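Local structure of cytochrome P450 113A1 (Saccharopolyspora erythraea, 2JJN) at residues A[141-146]-A[360-365]; A[163-168]-A[246-251]; A[191-196]-A[237-242]; A[199-204]-A[229-234]. The protein hydroxylates the macrolactone ring of erythromycin D at C-12, using a heme iron, molecular oxygen and NADPH, to give erythromycin C. The protein carries 2 engineered substitutions. All blocks are in the same frame, centred on the assembly; numbering follows the deposited sequence.

Contact 1: residues A[141-146]-A[360-365]; sequences FPLPVT and RLENRV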
loop_
_atom_site.group_PDB
_atom_site.type_symbol
_atom_site.label_atom_id
_atom_site.label_comp_id
_atom_site.label_asym_id
_atom_site.label_seq_id
_atom_site.Cartn_x
_atom_site.Cartn_y
_atom_site.Cartn_z
ATOM N N PHE A 141 -11.275 -6.655 -1.749
ATOM C CA PHE A 141 -10.640 -7.381 -0.644
ATOM C C PHE A 141 -10.207 -8.776 -1.093
ATOM O O PHE A 141 -8.994 -9.108 -0.978
ATOM C CB PHE A 141 -11.540 -7.449 0.597
ATOM C CG PHE A 141 -10.867 -8.087 1.780
ATOM C CD1 PHE A 141 -10.191 -7.283 2.707
ATOM C CD2 PHE A 141 -10.892 -9.470 1.942
ATOM C CE1 PHE A 141 -9.571 -7.873 3.822
ATOM C CE2 PHE A 141 -10.256 -10.088 3.040
ATOM C CZ PHE A 141 -9.598 -9.273 3.964
ATOM N N PRO A 142 -11.119 -9.618 -1.632
ATOM C CA PRO A 142 -10.695 -10.984 -1.987
ATOM C C PRO A 142 -9.646 -11.113 -3.105
ATOM O O PRO A 142 -8.835 -12.047 -3.087
ATOM C CB PRO A 142 -11.968 -11.689 -2.421
ATOM C CG PRO A 142 -13.043 -10.628 -2.505
ATOM C CD PRO A 142 -12.571 -9.394 -1.853
ATOM N N LEU A 143 -9.699 -10.246 -4.106
ATOM C CA LEU A 143 -8.813 -10.433 -5.244
ATOM C C LEU A 143 -7.345 -10.502 -4.852
ATOM O O LEU A 143 -6.719 -11.520 -5.168
ATOM C CB LEU A 143 -9.077 -9.366 -6.331
ATOM C CG LEU A 143 -8.058 -9.385 -7.465
ATOM C CD1 LEU A 143 -8.163 -10.675 -8.353
ATOM C CD2 LEU A 143 -8.291 -8.113 -8.299
ATOM N N PRO A 144 -6.788 -9.452 -4.192
ATOM C CA PRO A 144 -5.340 -9.492 -3.921
ATOM C C PRO A 144 -4.943 -10.629 -3.003
ATOM O O PRO A 144 -3.822 -11.178 -3.174
ATOM C CB PRO A 144 -5.022 -8.134 -3.268
ATOM C CG PRO A 144 -6.338 -7.413 -3.127
ATOM C CD PRO A 144 -7.439 -8.224 -3.673
ATOM N N VAL A 145 -5.812 -10.971 -2.044
ATOM C CA VAL A 145 -5.569 -12.121 -1.124
ATOM C C VAL A 145 -5.433 -13.431 -1.920
ATOM O O VAL A 145 -4.512 -14.246 -1.684
ATOM C CB VAL A 145 -6.704 -12.372 -0.026
ATOM C CG1 VAL A 145 -6.987 -11.210 0.781
ATOM C CG2 VAL A 145 -7.976 -12.948 -0.596
ATOM N N THR A 146 -6.380 -13.640 -2.833
ATOM C CA THR A 146 -6.467 -14.867 -3.593
ATOM C C THR A 146 -5.233 -14.975 -4.446
ATOM O O THR A 146 -4.585 -16.042 -4.484
ATOM C CB THR A 146 -7.765 -14.889 -4.451
ATOM O OG1 THR A 146 -8.865 -14.997 -3.544
ATOM C CG2 THR A 146 -7.794 -16.095 -5.374
ATOM N N ARG A 360 0.075 -2.665 -10.142
ATOM C CA ARG A 360 -0.383 -2.044 -11.380
ATOM C C ARG A 360 -1.183 -3.040 -12.212
ATOM O O ARG A 360 -2.166 -2.623 -12.871
ATOM C CB ARG A 360 0.789 -1.488 -12.201
ATOM C CG ARG A 360 1.320 -0.199 -11.565
ATOM C CD ARG A 360 2.655 0.189 -12.225
ATOM N NE ARG A 360 3.005 1.558 -11.798
ATOM C CZ ARG A 360 4.240 1.982 -11.515
ATOM N NH1 ARG A 360 5.242 1.123 -11.523
ATOM N NH2 ARG A 360 4.440 3.275 -11.176
ATOM N N LEU A 361 -0.742 -4.296 -12.226
ATOM C CA LEU A 361 -1.423 -5.327 -13.043
ATOM C C LEU A 361 -2.796 -5.657 -12.440
ATOM O O LEU A 361 -3.818 -5.709 -13.170
ATOM C CB LEU A 361 -0.531 -6.572 -13.090
ATOM C CG LEU A 361 -1.129 -7.736 -13.877
ATOM C CD1 LEU A 361 -1.402 -7.392 -15.350
ATOM C CD2 LEU A 361 -0.176 -8.956 -13.738
ATOM N N GLU A 362 -2.835 -5.856 -11.146
ATOM C CA GLU A 362 -4.111 -6.175 -10.523
ATOM C C GLU A 362 -5.140 -5.061 -10.700
ATOM O O GLU A 362 -6.310 -5.320 -11.004
ATOM C CB GLU A 362 -3.922 -6.440 -9.036
ATOM C CG GLU A 362 -3.020 -7.637 -8.749
ATOM C CD GLU A 362 -3.067 -8.051 -7.286
ATOM O OE1 GLU A 362 -2.033 -8.481 -6.731
ATOM O OE2 GLU A 362 -4.121 -7.924 -6.655
ATOM N N ASN A 363 -4.689 -3.815 -10.594
ATOM C CA ASN A 363 -5.672 -2.727 -10.662
ATOM C C ASN A 363 -6.045 -2.411 -12.121
ATOM O O ASN A 363 -7.204 -2.020 -12.400
ATOM C CB ASN A 363 -5.142 -1.503 -9.893
ATOM C CG ASN A 363 -5.339 -1.680 -8.443
ATOM O OD1 ASN A 363 -6.428 -1.387 -7.941
ATOM N ND2 ASN A 363 -4.334 -2.215 -7.765
ATOM N N ARG A 364 -5.132 -2.620 -13.079
ATOM C CA ARG A 364 -5.485 -2.484 -14.487
ATOM C C ARG A 364 -6.573 -3.500 -14.815
ATOM O O ARG A 364 -7.615 -3.165 -15.408
ATOM C CB ARG A 364 -4.264 -2.754 -15.382
ATOM C CG ARG A 364 -4.678 -2.777 -16.857
ATOM C CD ARG A 364 -3.446 -2.845 -17.786
ATOM N NE ARG A 364 -2.692 -4.102 -17.732
ATOM C CZ ARG A 364 -2.967 -5.203 -18.447
ATOM N NH1 ARG A 364 -4.076 -5.293 -19.194
ATOM N NH2 ARG A 364 -2.100 -6.231 -18.438
ATOM N N VAL A 365 -6.291 -4.750 -14.482
ATOM C CA VAL A 365 -7.227 -5.813 -14.840
ATOM C C VAL A 365 -8.566 -5.592 -14.150
ATOM O O VAL A 365 -9.623 -5.704 -14.766
ATOM C CB VAL A 365 -6.644 -7.203 -14.516
ATOM C CG1 VAL A 365 -7.703 -8.278 -14.747
ATOM C CG2 VAL A 365 -5.431 -7.491 -15.396
#
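Pro144 and Glu362 carry this contact, the carboxylate of Glu362 reaching out of helix 356-374 to lie against the proline in helix 142-152. The close part is small: Glu362 OE2 rests 3.4 Å from Pro144 CA and 3.5 Å from Pro144 CB, so an acid oxygen abuts a carbon surface at an oblique crossing. Glu362 gets there with CG beside its own backbone N (chi1 -62°) and the chain stretched out beyond it. A second conformer is also modelled, so this reach is one of two. The loose part is Leu143, which points toward helix 356-374 but approaches less closely, its CG 4.3 Å from Glu362 OE2, and leans on Val121 and Thr122 of helix 115-127. Arg364, partly exposed, takes no part and forms salt bridges with Glu115 and Glu368. Helix 228-259 also packs here, Pro144 touching Thr247. Helices 115-127, 142-152, 228-259 and 356-374 together correspond to the four-helix bundle that forms the core of the cytochrome P450 fold.

Contact 2: residues A[163-168]-A[246-251]; sequences GDWSGA and TTVLLG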
loop_
_atom_site.group_PDB
_atom_site.type_symbol
_atom_site.label_atom_id
_atom_site.label_comp_id
_atom_site.label_asym_id
_atom_site.label_seq_id
_atom_site.Cartn_x
_atom_site.Cartn_y
_atom_site.Cartn_z
ATOM N N GLY A 163 -7.222 -13.583 10.814
ATOM C CA GLY A 163 -7.949 -12.328 10.930
ATOM C C GLY A 163 -7.841 -11.425 9.729
ATOM O O GLY A 163 -7.661 -11.887 8.597
ATOM N N ASP A 164 -7.949 -10.127 9.988
ATOM C CA ASP A 164 -8.101 -9.146 8.935
ATOM C C ASP A 164 -7.306 -7.887 9.239
ATOM O O ASP A 164 -7.402 -7.310 10.341
ATOM C CB ASP A 164 -9.591 -8.815 8.740
ATOM C CG ASP A 164 -9.835 -7.769 7.656
ATOM O OD1 ASP A 164 -11.000 -7.343 7.512
ATOM O OD2 ASP A 164 -8.880 -7.364 6.954
ATOM N N TRP A 165 -6.526 -7.464 8.244
ATOM C CA TRP A 165 -5.800 -6.205 8.314
ATOM C C TRP A 165 -6.755 -5.028 8.475
ATOM O O TRP A 165 -6.390 -4.043 9.088
ATOM C CB TRP A 165 -4.871 -6.019 7.098
ATOM C CG TRP A 165 -5.557 -6.056 5.762
ATOM C CD1 TRP A 165 -5.617 -7.120 4.902
ATOM C CD2 TRP A 165 -6.264 -4.981 5.121
ATOM N NE1 TRP A 165 -6.318 -6.773 3.766
ATOM C CE2 TRP A 165 -6.726 -5.469 3.873
ATOM C CE3 TRP A 165 -6.542 -3.650 5.471
ATOM C CZ2 TRP A 165 -7.471 -4.683 2.987
ATOM C CZ3 TRP A 165 -7.282 -2.867 4.587
ATOM C CH2 TRP A 165 -7.727 -3.389 3.352
ATOM N N SER A 166 -7.960 -5.114 7.905
ATOM C CA SER A 166 -8.916 -4.008 7.965
ATOM C C SER A 166 -9.347 -3.770 9.406
ATOM O O SER A 166 -9.527 -2.625 9.828
ATOM C CB SER A 166 -10.134 -4.256 7.061
ATOM O OG SER A 166 -9.725 -4.366 5.703
ATOM N N GLY A 167 -9.478 -4.855 10.169
ATOM C CA GLY A 167 -9.842 -4.729 11.573
ATOM C C GLY A 167 -8.727 -4.118 12.398
ATOM O O GLY A 167 -8.972 -3.241 13.230
ATOM N N ALA A 168 -7.506 -4.607 12.186
ATOM C CA ALA A 168 -6.333 -4.127 12.934
ATOM C C ALA A 168 -6.153 -2.617 12.715
ATOM O O ALA A 168 -5.865 -1.858 13.653
ATOM C CB ALA A 168 -5.084 -4.873 12.470
ATOM N N THR A 246 -3.588 -2.870 -2.414
ATOM C CA THR A 246 -4.307 -3.092 -3.644
ATOM C C THR A 246 -5.803 -2.982 -3.389
ATOM O O THR A 246 -6.533 -2.332 -4.163
ATOM C CB THR A 246 -3.792 -4.390 -4.369
ATOM O OG1 THR A 246 -2.356 -4.547 -4.150
ATOM C CG2 THR A 246 -4.081 -4.409 -5.806
ATOM N N THR A 247 -6.264 -3.465 -2.225
ATOM C CA THR A 247 -7.665 -3.291 -1.814
ATOM C C THR A 247 -8.066 -1.791 -1.676
ATOM O O THR A 247 -9.063 -1.365 -2.245
ATOM C CB THR A 247 -7.912 -3.995 -0.493
ATOM O OG1 THR A 247 -7.659 -5.397 -0.695
ATOM C CG2 THR A 247 -9.369 -3.781 0.063
ATOM N N VAL A 248 -7.270 -1.018 -0.958
ATOM C CA VAL A 248 -7.498 0.428 -0.838
ATOM C C VAL A 248 -7.421 1.145 -2.200
ATOM O O VAL A 248 -8.237 2.039 -2.480
ATOM C CB VAL A 248 -6.444 0.985 0.159
ATOM C CG1 VAL A 248 -6.453 2.493 0.133
ATOM C CG2 VAL A 248 -6.756 0.399 1.603
ATOM N N LEU A 249 -6.446 0.796 -3.029
ATOM C CA LEU A 249 -6.313 1.492 -4.319
ATOM C C LEU A 249 -7.534 1.269 -5.192
ATOM O O LEU A 249 -8.050 2.227 -5.783
ATOM C CB LEU A 249 -5.068 1.055 -5.059
ATOM C CG LEU A 249 -4.867 1.764 -6.401
ATOM C CD1 LEU A 249 -4.788 3.252 -6.213
ATOM C CD2 LEU A 249 -3.574 1.277 -7.096
ATOM N N LEU A 250 -8.013 0.017 -5.255
ATOM C CA LEU A 250 -9.154 -0.217 -6.176
ATOM C C LEU A 250 -10.379 0.568 -5.732
ATOM O O LEU A 250 -11.076 1.173 -6.577
ATOM C CB LEU A 250 -9.477 -1.706 -6.266
ATOM C CG LEU A 250 -10.605 -2.043 -7.256
ATOM C CD1 LEU A 250 -10.208 -1.530 -8.643
ATOM C CD2 LEU A 250 -10.854 -3.556 -7.313
ATOM N N GLY A 251 -10.650 0.611 -4.418
ATOM C CA GLY A 251 -11.740 1.489 -3.894
ATOM C C GLY A 251 -11.485 2.943 -4.335
ATOM O O GLY A 251 -12.393 3.636 -4.794
#
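Trp165 drives the benzene end of its indole against Thr247, and these two residues bury most of what the contact buries. The threonine sits at the edge of the ring: Trp165 CZ2 lies 3.6 Å from Thr247 CB and equally 3.6 Å from Thr247 CG2, the methyl being in the ring plane. What puts the ring there is a tight first torsion, with CG wedged between the backbone N and carbonyl carbon (chi1 58°), in the one of two modelled conformers described here. Val248 adds a lighter touch, its CG2 4.3 Å from Trp165 CH2. Asp164 caps helix 165-171, taking a 2.6 Å hydrogen bond from Ser166 N on its OD2, and both Asp164 OD2 and Ser166 OG overhang the rim of one indole face. Phe141 and His243 also meet this ring. Thr247 OG1 has two carbonyl oxygens within hydrogen-bonding range for its one proton, Ala140 chiefly and His243, so it offers the indole mainly carbon, and apolar packing holds helix 165-171 on helix 228-259.

Contact 3: residues A[191-196]-A[237-242]; sequences NPLTAY and ALLLAG. With HEM (protoporphyrin IX containing Fe), chain B.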
loop_
_atom_site.group_PDB
_atom_site.type_symbol
_atom_site.label_atom_id
_atom_site.label_comp_id
_atom_site.label_asym_id
_atom_site.label_seq_id
_atom_site.Cartn_x
_atom_site.Cartn_y
_atom_site.Cartn_z
ATOM N N ASN A 191 1.960 -12.347 14.539
ATOM C CA ASN A 191 2.717 -13.555 14.864
ATOM C C ASN A 191 2.071 -14.847 14.395
ATOM O O ASN A 191 2.790 -15.710 13.888
ATOM C CB ASN A 191 3.132 -13.598 16.349
ATOM C CG ASN A 191 4.256 -12.623 16.668
ATOM O OD1 ASN A 191 4.756 -11.915 15.790
ATOM N ND2 ASN A 191 4.649 -12.569 17.938
ATOM N N PRO A 192 0.743 -15.025 14.559
ATOM C CA PRO A 192 0.144 -16.273 14.102
ATOM C C PRO A 192 0.245 -16.474 12.575
ATOM O O PRO A 192 0.374 -17.625 12.123
ATOM C CB PRO A 192 -1.321 -16.157 14.556
ATOM C CG PRO A 192 -1.256 -15.199 15.681
ATOM C CD PRO A 192 -0.268 -14.174 15.245
ATOM N N LEU A 193 0.228 -15.376 11.819
ATOM C CA LEU A 193 0.261 -15.504 10.367
ATOM C C LEU A 193 1.690 -15.888 10.012
ATOM O O LEU A 193 1.915 -16.773 9.178
ATOM C CB LEU A 193 -0.081 -14.173 9.708
ATOM C CG LEU A 193 0.081 -14.141 8.185
ATOM C CD1 LEU A 193 -0.612 -15.314 7.430
ATOM C CD2 LEU A 193 -0.369 -12.742 7.666
ATOM N N THR A 194 2.645 -15.234 10.651
ATOM C CA THR A 194 4.055 -15.533 10.396
ATOM C C THR A 194 4.390 -16.978 10.771
ATOM O O THR A 194 5.118 -17.675 10.039
ATOM C CB THR A 194 4.978 -14.504 11.087
ATOM O OG1 THR A 194 4.704 -13.210 10.528
ATOM C CG2 THR A 194 6.447 -14.858 10.869
ATOM N N ALA A 195 3.870 -17.458 11.897
ATOM C CA ALA A 195 4.108 -18.877 12.282
ATOM C C ALA A 195 3.541 -19.841 11.246
ATOM O O ALA A 195 4.147 -20.851 10.921
ATOM C CB ALA A 195 3.492 -19.151 13.645
ATOM N N TYR A 196 2.328 -19.558 10.766
ATOM C CA TYR A 196 1.716 -20.365 9.708
ATOM C C TYR A 196 2.614 -20.361 8.461
ATOM O O TYR A 196 2.894 -21.420 7.891
ATOM C CB TYR A 196 0.350 -19.783 9.350
ATOM C CG TYR A 196 -0.287 -20.441 8.178
ATOM C CD1 TYR A 196 -0.903 -21.683 8.301
ATOM C CD2 TYR A 196 -0.277 -19.816 6.932
ATOM C CE1 TYR A 196 -1.497 -22.299 7.181
ATOM C CE2 TYR A 196 -0.874 -20.410 5.819
ATOM C CZ TYR A 196 -1.476 -21.644 5.950
ATOM O OH TYR A 196 -2.060 -22.237 4.822
ATOM N N ALA A 237 5.168 -9.863 5.007
ATOM C CA ALA A 237 5.237 -8.479 4.459
ATOM C C ALA A 237 4.652 -8.444 3.075
ATOM O O ALA A 237 3.846 -7.566 2.728
ATOM C CB ALA A 237 6.655 -8.018 4.378
ATOM N N LEU A 238 5.093 -9.382 2.246
ATOM C CA LEU A 238 4.674 -9.400 0.857
ATOM C C LEU A 238 3.170 -9.546 0.818
ATOM O O LEU A 238 2.470 -8.791 0.113
ATOM C CB LEU A 238 5.357 -10.569 0.113
ATOM C CG LEU A 238 5.307 -10.478 -1.403
ATOM C CD1 LEU A 238 6.359 -9.519 -1.874
ATOM C CD2 LEU A 238 5.609 -11.875 -1.957
ATOM N N LEU A 239 2.655 -10.471 1.636
ATOM C CA LEU A 239 1.236 -10.766 1.715
ATOM C C LEU A 239 0.409 -9.565 2.168
ATOM O O LEU A 239 -0.513 -9.144 1.456
ATOM C CB LEU A 239 0.982 -11.963 2.672
ATOM C CG LEU A 239 -0.341 -12.726 2.744
ATOM C CD1 LEU A 239 -0.786 -13.366 1.431
ATOM C CD2 LEU A 239 -0.196 -13.819 3.801
ATOM N N LEU A 240 0.718 -9.034 3.342
ATOM C CA LEU A 240 -0.005 -7.856 3.843
ATOM C C LEU A 240 0.191 -6.610 2.973
ATOM O O LEU A 240 -0.787 -5.872 2.737
ATOM C CB LEU A 240 0.420 -7.545 5.268
ATOM C CG LEU A 240 0.209 -8.691 6.242
ATOM C CD1 LEU A 240 0.763 -8.266 7.582
ATOM C CD2 LEU A 240 -1.261 -9.121 6.364
ATOM N N ALA A 241 1.436 -6.357 2.542
ATOM C CA ALA A 241 1.780 -5.161 1.745
ATOM C C ALA A 241 1.047 -5.150 0.434
ATOM O O ALA A 241 0.689 -4.071 -0.095
ATOM C CB ALA A 241 3.287 -5.098 1.481
ATOM N N GLY A 242 0.840 -6.328 -0.124
ATOM C CA GLY A 242 0.174 -6.423 -1.422
ATOM C C GLY A 242 -1.312 -6.389 -1.247
ATOM O O GLY A 242 -2.078 -6.061 -2.175
HETATM C CHA HEM B . 7.455 -1.094 -0.301
HETATM C CHB HEM B . 3.367 1.260 -1.550
HETATM C CHC HEM B . 1.644 -2.829 -3.498
HETATM C CHD HEM B . 5.332 -5.331 -1.548
HETATM C C1A HEM B . 6.506 -0.123 -0.550
HETATM C C2A HEM B . 6.659 1.293 -0.197
HETATM C C3A HEM B . 5.534 1.936 -0.523
HETATM C C4A HEM B . 4.620 0.964 -1.089
HETATM C CMA HEM B . 5.216 3.432 -0.314
HETATM C CAA HEM B . 7.920 1.932 0.415
HETATM C CBA HEM B . 7.966 1.751 1.922
HETATM C CGA HEM B . 9.060 2.598 2.575
HETATM O O1A HEM B . 9.804 3.320 1.853
HETATM O O2A HEM B . 9.189 2.485 3.835
HETATM C C1B HEM B . 2.545 0.341 -2.203
HETATM C C2B HEM B . 1.291 0.661 -2.837
HETATM C C3B HEM B . 0.810 -0.477 -3.390
HETATM C C4B HEM B . 1.784 -1.520 -3.089
HETATM C CMB HEM B . 0.743 2.103 -2.807
HETATM C CAB HEM B . -0.495 -0.761 -4.158
HETATM C CBB HEM B . -1.001 0.149 -4.927
HETATM C C1C HEM B . 2.489 -3.856 -3.137
HETATM C C2C HEM B . 2.306 -5.252 -3.501
HETATM C C3C HEM B . 3.328 -5.948 -2.959
HETATM C C4C HEM B . 4.196 -5.005 -2.250
HETATM C CMC HEM B . 1.117 -5.747 -4.367
HETATM C CAC HEM B . 3.608 -7.463 -2.990
HETATM C CBC HEM B . 3.397 -8.219 -4.067
HETATM C C1D HEM B . 6.186 -4.403 -1.034
HETATM C C2D HEM B . 7.396 -4.756 -0.364
HETATM C C3D HEM B . 8.058 -3.466 -0.001
HETATM C C4D HEM B . 7.183 -2.433 -0.469
HETATM C CMD HEM B . 7.930 -6.190 -0.069
HETATM C CAD HEM B . 9.385 -3.263 0.752
HETATM C CBD HEM B . 10.565 -3.112 -0.227
HETATM C CGD HEM B . 11.821 -2.799 0.526
HETATM O O1D HEM B . 11.770 -2.451 1.718
HETATM O O2D HEM B . 12.898 -2.907 -0.097
HETATM N NA HEM B . 5.237 -0.294 -1.128
HETATM N NB HEM B . 2.821 -1.017 -2.324
HETATM N NC HEM B . 3.631 -3.773 -2.363
HETATM N ND HEM B . 6.082 -2.998 -1.085
HETATM FE FE HEM B . 4.508 -1.977 -1.863
HETATM O O HOH W 1 3.482 -2.196 0.089
#
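Leu193, from helix 180-206, sets its two methyls on Leu239 and Leu240 of helix 228-259, while the other side of that helix faces the heme. Along 237-242, the first heme contact is Leu238, whose CD1 packs 3.6 Å from CAC of a vinyl group. Leu239 points back toward helix 180-206 and, in the conformer described, brings its CD2 to 3.9 Å from Leu193 CD1. Leu240 has its CG beside the backbone N (chi1 -58°), unlike Leu239, and slides past Leu193 in the opposite sense, the two CD2 atoms 4.0 Å apart. One residue on, Ala241 turns to the porphyrin again, CB 3.7 Å from the meso carbon CHD. Its carbonyl O takes a weak 3.4 Å bond from the water that sits 2.2 Å from the iron, and is also hydrogen-bonded to Thr245 OG1. Gly242 has no side chain, and its CA comes to 3.2 Å from the heme methyl CMC. Cys353 is the axial protein ligand of the iron. Helix 228-259 is thus two-sided here: Leu239 and Leu240 give Leu193 an apolar seat, whereas its backbone and small residues crowd the heme and supply a weak polar link to the iron-bound water.

Contact 4: residues A[199-204]-A[229-234]; sequences ARCAER and EEAANF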
loop_
_atom_site.group_PDB
_atom_site.type_symbol
_atom_site.label_atom_id
_atom_site.label_comp_id
_atom_site.label_asym_id
_atom_site.label_seq_id
_atom_site.Cartn_x
_atom_site.Cartn_y
_atom_site.Cartn_z
ATOM N N ALA A 199 5.745 -22.491 8.817
ATOM C CA ALA A 199 5.506 -23.902 8.603
ATOM C C ALA A 199 5.431 -24.254 7.122
ATOM O O ALA A 199 5.901 -25.329 6.720
ATOM C CB ALA A 199 4.223 -24.341 9.317
ATOM N N ARG A 200 4.837 -23.363 6.326
ATOM C CA ARG A 200 4.788 -23.547 4.874
ATOM C C ARG A 200 6.185 -23.463 4.282
ATOM O O ARG A 200 6.523 -24.245 3.384
ATOM C CB ARG A 200 3.827 -22.567 4.196
ATOM C CG ARG A 200 2.429 -22.518 4.865
ATOM C CD ARG A 200 1.582 -23.761 4.553
ATOM N NE ARG A 200 1.865 -24.934 5.389
ATOM C CZ ARG A 200 1.602 -25.041 6.693
ATOM N NH1 ARG A 200 1.089 -24.015 7.369
ATOM N NH2 ARG A 200 1.875 -26.172 7.335
ATOM N N CYS A 201 7.005 -22.533 4.761
ATOM C CA CYS A 201 8.410 -22.473 4.297
ATOM C C CYS A 201 9.170 -23.779 4.577
ATOM O O CYS A 201 9.916 -24.323 3.713
ATOM C CB CYS A 201 9.125 -21.332 4.983
ATOM S SG CYS A 201 8.613 -19.696 4.415
ATOM N N ALA A 202 9.010 -24.308 5.798
ATOM C CA ALA A 202 9.648 -25.584 6.122
ATOM C C ALA A 202 9.174 -26.691 5.166
ATOM O O ALA A 202 9.952 -27.592 4.787
ATOM C CB ALA A 202 9.397 -25.963 7.584
ATOM N N GLU A 203 7.884 -26.665 4.825
ATOM C CA GLU A 203 7.322 -27.681 3.947
ATOM C C GLU A 203 7.930 -27.591 2.540
ATOM O O GLU A 203 8.265 -28.648 1.916
ATOM C CB GLU A 203 5.792 -27.518 3.947
ATOM C CG GLU A 203 5.168 -28.119 5.189
ATOM C CD GLU A 203 3.668 -27.915 5.211
ATOM O OE1 GLU A 203 3.150 -27.226 4.326
ATOM O OE2 GLU A 203 3.020 -28.469 6.116
ATOM N N ARG A 204 8.087 -26.373 2.055
ATOM C CA ARG A 204 8.684 -26.218 0.702
ATOM C C ARG A 204 10.161 -26.519 0.738
ATOM O O ARG A 204 10.735 -27.018 -0.263
ATOM C CB ARG A 204 8.416 -24.831 0.129
ATOM C CG ARG A 204 6.923 -24.583 -0.087
ATOM C CD ARG A 204 6.276 -25.627 -0.976
ATOM N NE ARG A 204 4.882 -25.219 -1.234
ATOM C CZ ARG A 204 3.993 -25.888 -1.958
ATOM N NH1 ARG A 204 4.324 -27.024 -2.549
ATOM N NH2 ARG A 204 2.761 -25.393 -2.113
ATOM N N GLU A 229 12.534 -18.482 9.178
ATOM C CA GLU A 229 12.079 -17.250 9.858
ATOM C C GLU A 229 12.089 -16.064 8.887
ATOM O O GLU A 229 11.091 -15.352 8.734
ATOM C CB GLU A 229 12.995 -16.961 11.034
ATOM C CG GLU A 229 12.563 -15.682 11.753
ATOM C CD GLU A 229 13.355 -15.394 13.020
ATOM O OE1 GLU A 229 14.480 -15.933 13.207
ATOM O OE2 GLU A 229 12.811 -14.577 13.826
ATOM N N GLU A 230 13.223 -15.835 8.234
ATOM C CA GLU A 230 13.328 -14.708 7.283
ATOM C C GLU A 230 12.367 -14.865 6.124
ATOM O O GLU A 230 11.708 -13.902 5.707
ATOM C CB GLU A 230 14.753 -14.642 6.715
ATOM C CG GLU A 230 15.778 -14.219 7.762
ATOM C CD GLU A 230 17.191 -14.293 7.261
ATOM O OE1 GLU A 230 17.936 -13.290 7.438
ATOM O OE2 GLU A 230 17.582 -15.363 6.729
ATOM N N ALA A 231 12.285 -16.065 5.542
ATOM C CA ALA A 231 11.367 -16.273 4.422
ATOM C C ALA A 231 9.915 -16.049 4.846
ATOM O O ALA A 231 9.117 -15.524 4.094
ATOM C CB ALA A 231 11.561 -17.693 3.823
ATOM N N ALA A 232 9.589 -16.515 6.050
ATOM C CA ALA A 232 8.220 -16.365 6.571
ATOM C C ALA A 232 7.886 -14.908 6.841
ATOM O O ALA A 232 6.762 -14.438 6.512
ATOM C CB ALA A 232 8.066 -17.186 7.855
ATOM N N ASN A 233 8.832 -14.192 7.429
ATOM C CA ASN A 233 8.606 -12.757 7.675
ATOM C C ASN A 233 8.511 -11.983 6.387
ATOM O O ASN A 233 7.618 -11.122 6.210
ATOM C CB ASN A 233 9.684 -12.206 8.562
ATOM C CG ASN A 233 9.462 -12.566 10.053
ATOM O OD1 ASN A 233 8.335 -12.469 10.548
ATOM N ND2 ASN A 233 10.514 -12.909 10.756
ATOM N N PHE A 234 9.400 -12.273 5.460
ATOM C CA PHE A 234 9.286 -11.618 4.153
ATOM C C PHE A 234 7.960 -11.956 3.472
ATOM O O PHE A 234 7.273 -11.068 2.922
ATOM C CB PHE A 234 10.451 -11.953 3.253
ATOM C CG PHE A 234 10.265 -11.382 1.865
ATOM C CD1 PHE A 234 10.434 -10.020 1.655
ATOM C CD2 PHE A 234 9.809 -12.178 0.805
ATOM C CE1 PHE A 234 10.221 -9.469 0.428
ATOM C CE2 PHE A 234 9.591 -11.638 -0.444
ATOM C CZ PHE A 234 9.782 -10.221 -0.638
#
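Cys201 turns toward helix 228-259 and sets its SG against Ala231 and Ala232, which present only methyls and backbone. The SG of Cys201 lies 3.6 Å from Ala231 CB and 3.7 Å from Ala232 N, with the Ala232 methyl farther off at 4.3 Å. Its first torsion swings SG beside the backbone N (chi1 -72°), and Ala231 directs its CB toward it. Such small side chains let the backbones come close: the CA atoms of Cys201 and Ala232 are 6.5 Å apart. Away from this seam, in one of the two conformers of Glu203, Arg200 grips that residue side-on, NE to Glu203 OE1 and NH2 to OE2, each 2.8 Å and nearly straight at 173°. Both oxygens lie in the guanidinium plane but are met from above the carboxylate plane. Ile213 of helix 212-218 also packs on Cys201. Small-residue packing here seats the end of helix 180-206 on the start of helix 228-259, corresponding to the G helix and the long central helix of the cytochrome P450 fold.

Reading from the N terminus, the first halves come in the order 141-146, 163-168, 191-196, 199-204, and their partners return in exactly the reverse order. Contact 4 therefore closes the shortest loop, at 229-234; contact 3 closes round it at 237-242, contact 2 at 246-251, and contact 1 last, at 360-365. All four loops nest and none cross. Helix 228-259 is the common spine, meeting helix 180-206 twice, in contacts 3 and 4, whose centres are 10 Å apart, then helix 165-171 in contact 2. Contact 1 joins helices 142-152 and 356-374 beside that spine, touching contact 2 through Asn363 against Thr246.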